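Local atomic coordinates of exoglucanase A (Cellulomonas fimi, PDB entry 7CBD), a protein that hydrolyses the beta-1,4-glucosidic linkages of cellulose with inversion of anomeric configuration, releasing cellobiose from the non-reducing ends of the chains. Residues Met292-Thr296 / Ser297-Trp301; Ser351-Ala355 / Ser356-Ala360. All blocks are in the same frame, centred on the assembly; numbering follows the deposited sequence.

How the contacts relate
The two contacts are local turns on two adjacent parallel strands of the central sheet in the catalytic domain of this family 6 glycoside hydrolase, one following its strand and the other preceding its strand, their centres about 13 Å apart. Contact 1 is where strand 291-295 runs out into a loop; contact 2 is the short helical turn that leads into strand 358-362. Two probable backbone hydrogen bonds tie the strands, Met292 N to His357 O at 2.8 Å and Met292 O to Asp359 N at 2.8 Å. Contact 1 reaches the active site: the side chain of Arg298 comes within about 3 Å of that of Asp371, the predicted nucleophile. Contact 2 is a surface turn, away from the annotated sites.

Contact 1 of 2, residues Met292-Thr296 / Ser297-Trp301; sequences MLVDT and SRNGW
Asp295 OD1 is gripped twice by Ser297, by the hydroxyl OG at 2.7 Å and by the backbone N at 3.1 Å, the latter with an N-H...O angle of 156°. Both donors come to the same face of the carboxylate, nearly 40° out of its plane. Asp295 holds its CG anti to the backbone N, while Ser297 tucks OG between its own N and carbonyl carbon (chi1 52°), which brings hydroxyl and amide to one oxygen. The bond from Ser297 N closes an Asx turn, for which the short carboxylate of Asp295 and the short hydroxyl of Ser297 are suited. The other carboxylate oxygen, OD2, accepts from the backbone N of Ala234 and of Lys365.

On the backbone, a water bridges the turn, donating to Asp295 O at 2.8 Å and accepting from Arg298 N at 2.9 Å. Asn299 folds back so that its amide lies beside Thr296, with OD1 3.4 Å from Thr296 CA; its ND2, 4.0 Å from Val294 CG1, is hydrogen-bonded to Asp232, so the amide serves as a donor in a buried place. Thr296 sends OG1 to the carbonyl of Arg344.

Next to Ser297, Arg298 forms a salt bridge with Asp371, the predicted nucleophile. The donors from Ser297, Ala234 and Lys365 hold the Asp295 carboxylate in place and so fix the turn from which Arg298 reaches Asp371.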
ATOM      1  N   MET A 292       3.973 -11.860   6.021  1.00  5.74           N
ATOM      2  CA  MET A 292       3.845 -10.934   4.909  1.00  6.12           C
ATOM      3  C   MET A 292       2.415 -10.426   4.823  1.00  5.23           C
ATOM      4  O   MET A 292       1.463 -11.144   5.137  1.00  5.67           O
ATOM      5  CB  MET A 292       4.212 -11.614   3.574  1.00  6.59           C
ATOM      6  CG  MET A 292       5.508 -12.429   3.633  1.00  8.14           C
ATOM      7  SD  MET A 292       7.005 -11.506   4.037  1.00  8.24           S
ATOM      8  CE  MET A 292       7.300 -10.754   2.447  1.00 11.12           C
ATOM      9  N   LEU A 293       2.276  -9.178   4.383  1.00  5.22           N
ATOM     10  CA  LEU A 293       0.988  -8.584   4.064  1.00  5.18           C
ATOM     11  C   LEU A 293       1.012  -8.119   2.615  1.00  4.48           C
ATOM     12  O   LEU A 293       2.063  -7.727   2.106  1.00  5.77           O
ATOM     13  CB  LEU A 293       0.706  -7.347   4.924  1.00  6.40           C
ATOM     14  CG  LEU A 293       0.726  -7.508   6.439  1.00  5.65           C
ATOM     15  CD1 LEU A 293       0.593  -6.149   7.096  1.00  6.86           C
ATOM     16  CD2 LEU A 293      -0.399  -8.431   6.899  1.00  7.60           C
ATOM     17  N   VAL A 294      -0.146  -8.153   1.950  1.00  4.61           N
ATOM     18  CA  VAL A 294      -0.326  -7.486   0.665  1.00  5.09           C
ATOM     19  C   VAL A 294      -1.441  -6.461   0.817  1.00  4.51           C
ATOM     20  O   VAL A 294      -2.516  -6.788   1.333  1.00  5.34           O
ATOM     21  CB  VAL A 294      -0.649  -8.464  -0.482  1.00  6.62           C
ATOM     22  CG1 VAL A 294      -0.813  -7.694  -1.790  1.00  6.65           C
ATOM     23  CG2 VAL A 294       0.435  -9.501  -0.634  1.00  6.65           C
ATOM     24  N   ASP A 295      -1.179  -5.228   0.374  1.00  4.84           N
ATOM     25  CA  ASP A 295      -2.205  -4.201   0.243  1.00  4.67           C
ATOM     26  C   ASP A 295      -3.025  -4.525  -0.997  1.00  4.91           C
ATOM     27  O   ASP A 295      -2.547  -4.348  -2.124  1.00  5.49           O
ATOM     28  CB  ASP A 295      -1.542  -2.834   0.094  1.00  4.04           C
ATOM     29  CG  ASP A 295      -2.544  -1.691   0.035  1.00  4.73           C
ATOM     30  OD1 ASP A 295      -3.765  -1.952   0.064  1.00  5.03           O
ATOM     31  OD2 ASP A 295      -2.113  -0.521  -0.023  1.00  5.61           O
ATOM     32  N   THR A 296      -4.251  -5.012  -0.790  1.00  5.44           N
ATOM     33  CA  THR A 296      -5.149  -5.415  -1.869  1.00  4.60           C
ATOM     34  C   THR A 296      -6.186  -4.341  -2.198  1.00  5.26           C
ATOM     35  O   THR A 296      -7.178  -4.621  -2.883  1.00  6.04           O
ATOM     36  CB  THR A 296      -5.835  -6.737  -1.510  1.00  6.00           C
ATOM     37  OG1 THR A 296      -6.492  -6.598  -0.246  1.00  6.21           O
ATOM     38  CG2 THR A 296      -4.819  -7.864  -1.419  1.00  6.91           C
ATOM     39  N   SER A 297      -5.946  -3.103  -1.759  1.00  5.15           N
ATOM     40  CA  SER A 297      -6.935  -2.043  -1.907  1.00  5.05           C
ATOM     41  C   SER A 297      -7.294  -1.770  -3.362  1.00  5.10           C
ATOM     42  O   SER A 297      -8.453  -1.455  -3.665  1.00  6.57           O
ATOM     43  CB  SER A 297      -6.426  -0.768  -1.246  1.00  5.64           C
ATOM     44  OG  SER A 297      -5.123  -0.418  -1.691  1.00  5.89           O
ATOM     45  N   ARG A 298      -6.312  -1.831  -4.271  1.00  5.52           N
ATOM     46  CA  ARG A 298      -6.540  -1.347  -5.627  1.00  5.91           C
ATOM     47  C   ARG A 298      -5.882  -2.227  -6.682  1.00  5.24           C
ATOM     48  O   ARG A 298      -5.563  -1.746  -7.777  1.00  6.11           O
ATOM     49  CB  ARG A 298      -6.102   0.120  -5.782  1.00  6.36           C
ATOM     50  CG  ARG A 298      -6.805   1.065  -4.813  1.00  6.93           C
ATOM     51  CD  ARG A 298      -6.435   2.519  -5.038  1.00  7.23           C
ATOM     52  NE  ARG A 298      -4.997   2.714  -4.863  1.00  6.99           N
ATOM     53  CZ  ARG A 298      -4.371   3.880  -5.005  1.00  7.18           C
ATOM     54  NH1 ARG A 298      -5.056   4.973  -5.339  1.00  8.24           N
ATOM     55  NH2 ARG A 298      -3.053   3.951  -4.832  1.00  8.55           N
ATOM     56  N   ASN A 299      -5.706  -3.521  -6.398  1.00  5.20           N
ATOM     57  CA  ASN A 299      -4.970  -4.415  -7.288  1.00  5.66           C
ATOM     58  C   ASN A 299      -5.850  -5.486  -7.932  1.00  5.74           C
ATOM     59  O   ASN A 299      -5.327  -6.490  -8.422  1.00  6.52           O
ATOM     60  CB  ASN A 299      -3.751  -5.039  -6.594  1.00  5.84           C
ATOM     61  CG  ASN A 299      -4.125  -5.995  -5.474  1.00  6.46           C
ATOM     62  OD1 ASN A 299      -5.297  -6.231  -5.200  1.00  6.62           O
ATOM     63  ND2 ASN A 299      -3.110  -6.546  -4.811  1.00  8.27           N
ATOM     64  N   GLY A 300      -7.172  -5.285  -7.955  1.00  5.69           N
ATOM     65  CA  GLY A 300      -8.064  -6.317  -8.470  1.00  6.39           C
ATOM     66  C   GLY A 300      -8.053  -6.462  -9.983  1.00  6.30           C
ATOM     67  O   GLY A 300      -8.182  -7.576 -10.503  1.00  7.89           O
ATOM     68  N   TRP A 301      -7.939  -5.350 -10.713  1.00  6.56           N
ATOM     69  CA  TRP A 301      -7.948  -5.377 -12.183  1.00  6.16           C
ATOM     70  C   TRP A 301      -9.127  -6.180 -12.743  1.00  6.32           C
ATOM     71  O   TRP A 301      -8.964  -7.094 -13.556  1.00  6.99           O
ATOM     72  CB  TRP A 301      -6.603  -5.858 -12.739  1.00  6.28           C
ATOM     73  CG  TRP A 301      -5.529  -4.863 -12.491  1.00  5.98           C
ATOM     74  CD1 TRP A 301      -4.504  -4.959 -11.589  1.00  6.33           C
ATOM     75  CD2 TRP A 301      -5.390  -3.585 -13.123  1.00  6.63           C
ATOM     76  NE1 TRP A 301      -3.726  -3.823 -11.634  1.00  6.84           N
ATOM     77  CE2 TRP A 301      -4.253  -2.962 -12.562  1.00  6.73           C
ATOM     78  CE3 TRP A 301      -6.119  -2.902 -14.109  1.00  7.50           C
ATOM     79  CZ2 TRP A 301      -3.825  -1.692 -12.959  1.00  6.78           C
ATOM     80  CZ3 TRP A 301      -5.690  -1.644 -14.504  1.00  7.05           C
ATOM     81  CH2 TRP A 301      -4.557  -1.050 -13.927  1.00  6.94           C
TER
HETATM   82  O   HOH W   1      -3.527  -2.661  -4.080  1.00  6.13           O

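Contact 2 of 2, residues Ser351-Ala355 / Ser356-Ala360; sequences SGYAA and SHLDA
A short 3-10 turn at the protein surface, residues 354 to 356, carries the chain from a loop into strand 358-362. Two successive i to i+3 backbone bonds define it: Ser356 N donates to Tyr353 O at 2.9 Å, and His357 N to Ala354 O at 3.1 Å. Tyr353 O also accepts from a water at 2.8 Å; that water in turn takes the N-H of Leu358 at 2.9 Å, extending the link to Leu358, where the chain heads toward strand 358-362.

Alongside the turn, Leu358 CD1 rests obliquely against the base of the Tyr353 side chain, 3.8 Å from CB and just as near to CD2. Leu358 points back at the turn, and both residues also pack on Ile271 of helix 270-283, so the methyl CD1 of Leu358 meets the CB methylene and the ring carbon CD2 of Tyr353 in one apolar patch. Small residues suit the turn itself: Ala355 and Ser356 both lie against Ala275 of that helix. The Ser356 hydroxyl, beside its own backbone N (chi1 -62°), gives a hydrogen bond to the carbonyl of Ile271.

His357 leaves the turn with positive phi and psi, both 52°. Its ring edge meets Ala355 O, which lies near the ring plane 3.2 Å from CD2, while Ala354 O sits over one face, offset toward the rim. The ring also stacks with that of His278. Through its bonds to both Ser356 and the water, Tyr353 O couples the closing of the turn to the backbone at Leu358, with an apolar contact beside it and helix 270-283 alongside.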
ATOM      1  N   SER A 351      -6.149 -18.327   2.813  0.66 12.52           N
ATOM      2  CA  SER A 351      -5.709 -19.675   2.492  0.66 13.21           C
ATOM      3  C   SER A 351      -5.261 -19.766   1.037  0.66 13.72           C
ATOM      4  O   SER A 351      -5.575 -18.910   0.204  0.66 14.90           O
ATOM      5  CB  SER A 351      -6.847 -20.665   2.727  0.66 15.02           C
ATOM      6  OG  SER A 351      -7.894 -20.421   1.812  0.66 16.23           O
ATOM      7  N   GLY A 352      -4.513 -20.828   0.740  1.00 13.93           N
ATOM      8  CA  GLY A 352      -4.149 -21.174  -0.618  1.00 14.11           C
ATOM      9  C   GLY A 352      -2.813 -20.656  -1.107  1.00 14.12           C
ATOM     10  O   GLY A 352      -2.469 -20.901  -2.272  1.00 15.26           O
ATOM     11  N   TYR A 353      -2.049 -19.965  -0.262  1.00 12.58           N
ATOM     12  CA  TYR A 353      -0.810 -19.309  -0.670  1.00 12.14           C
ATOM     13  C   TYR A 353       0.294 -19.570   0.352  1.00 11.25           C
ATOM     14  O   TYR A 353       0.962 -18.649   0.824  1.00 10.45           O
ATOM     15  CB  TYR A 353      -1.014 -17.803  -0.802  1.00 12.32           C
ATOM     16  CG  TYR A 353      -2.251 -17.382  -1.559  1.00 14.41           C
ATOM     17  CD1 TYR A 353      -2.327 -17.514  -2.941  1.00 16.21           C
ATOM     18  CD2 TYR A 353      -3.336 -16.827  -0.892  1.00 16.10           C
ATOM     19  CE1 TYR A 353      -3.451 -17.110  -3.635  1.00 18.52           C
ATOM     20  CE2 TYR A 353      -4.462 -16.419  -1.578  1.00 18.25           C
ATOM     21  CZ  TYR A 353      -4.518 -16.568  -2.945  1.00 19.94           C
ATOM     22  OH  TYR A 353      -5.650 -16.164  -3.621  1.00 23.27           O
ATOM     23  N   ALA A 354       0.517 -20.844   0.684  1.00 11.33           N
ATOM     24  CA  ALA A 354       1.390 -21.189   1.806  1.00 11.97           C
ATOM     25  C   ALA A 354       2.775 -20.558   1.687  1.00 10.28           C
ATOM     26  O   ALA A 354       3.314 -20.036   2.672  1.00 11.44           O
ATOM     27  CB  ALA A 354       1.503 -22.708   1.929  1.00 14.13           C
ATOM     28  N   ALA A 355       3.366 -20.583   0.492  1.00 10.06           N
ATOM     29  CA  ALA A 355       4.739 -20.102   0.362  1.00 10.51           C
ATOM     30  C   ALA A 355       4.861 -18.594   0.532  1.00  8.13           C
ATOM     31  O   ALA A 355       5.984 -18.089   0.673  1.00  8.87           O
ATOM     32  CB  ALA A 355       5.341 -20.545  -0.971  1.00 11.51           C
ATOM     33  N   SER A 356       3.749 -17.866   0.519  1.00  7.15           N
ATOM     34  CA  SER A 356       3.788 -16.426   0.695  1.00  6.98           C
ATOM     35  C   SER A 356       3.763 -16.011   2.160  1.00  7.52           C
ATOM     36  O   SER A 356       3.948 -14.827   2.446  1.00  7.76           O
ATOM     37  CB  SER A 356       2.607 -15.779  -0.036  1.00  7.57           C
ATOM     38  OG  SER A 356       2.672 -16.019  -1.430  1.00  8.35           O
ATOM     39  N   HIS A 357       3.478 -16.935   3.078  1.00  6.91           N
ATOM     40  CA  HIS A 357       3.516 -16.656   4.515  1.00  7.17           C
ATOM     41  C   HIS A 357       2.685 -15.424   4.878  1.00  6.68           C
ATOM     42  O   HIS A 357       3.157 -14.513   5.558  1.00  7.39           O
ATOM     43  CB  HIS A 357       4.958 -16.512   5.010  1.00  8.71           C
ATOM     44  CG  HIS A 357       5.759 -17.767   4.896  1.00  9.77           C
ATOM     45  ND1 HIS A 357       5.949 -18.624   5.958  1.00 12.57           N
ATOM     46  CD2 HIS A 357       6.408 -18.319   3.844  1.00 10.72           C
ATOM     47  CE1 HIS A 357       6.683 -19.650   5.564  1.00 12.94           C
ATOM     48  NE2 HIS A 357       6.968 -19.493   4.284  1.00 12.11           N
ATOM     49  N   LEU A 358       1.431 -15.403   4.429  1.00  6.74           N
ATOM     50  CA  LEU A 358       0.589 -14.217   4.542  1.00  7.01           C
ATOM     51  C   LEU A 358      -0.096 -14.151   5.903  1.00  7.35           C
ATOM     52  O   LEU A 358      -0.888 -15.030   6.254  1.00  9.01           O
ATOM     53  CB  LEU A 358      -0.468 -14.206   3.438  1.00  8.23           C
ATOM     54  CG  LEU A 358       0.089 -14.061   2.017  1.00  8.85           C
ATOM     55  CD1 LEU A 358      -0.959 -14.470   0.990  1.00 10.19           C
ATOM     56  CD2 LEU A 358       0.565 -12.640   1.752  1.00  9.90           C
ATOM     57  N   ASP A 359       0.171 -13.076   6.643  1.00  6.55           N
ATOM     58  CA  ASP A 359      -0.571 -12.820   7.874  1.00  6.47           C
ATOM     59  C   ASP A 359      -1.995 -12.364   7.584  1.00  6.19           C
ATOM     60  O   ASP A 359      -2.912 -12.668   8.359  1.00  5.91           O
ATOM     61  CB  ASP A 359       0.124 -11.728   8.695  1.00  6.90           C
ATOM     62  CG  ASP A 359       1.354 -12.222   9.438  1.00  7.06           C
ATOM     63  OD1 ASP A 359       1.618 -13.444   9.490  1.00  7.01           O
ATOM     64  OD2 ASP A 359       2.076 -11.363   9.980  1.00  7.37           O
ATOM     65  N   ALA A 360      -2.193 -11.615   6.499  1.00  6.06           N
ATOM     66  CA  ALA A 360      -3.472 -10.998   6.165  1.00  6.44           C
ATOM     67  C   ALA A 360      -3.366 -10.314   4.810  1.00  6.36           C
ATOM     68  O   ALA A 360      -2.272  -9.970   4.349  1.00  6.22           O
ATOM     69  CB  ALA A 360      -3.878  -9.952   7.206  1.00  6.93           C
TER
HETATM   70  O   HOH W   2       0.326 -17.854   3.421  1.00 10.55           O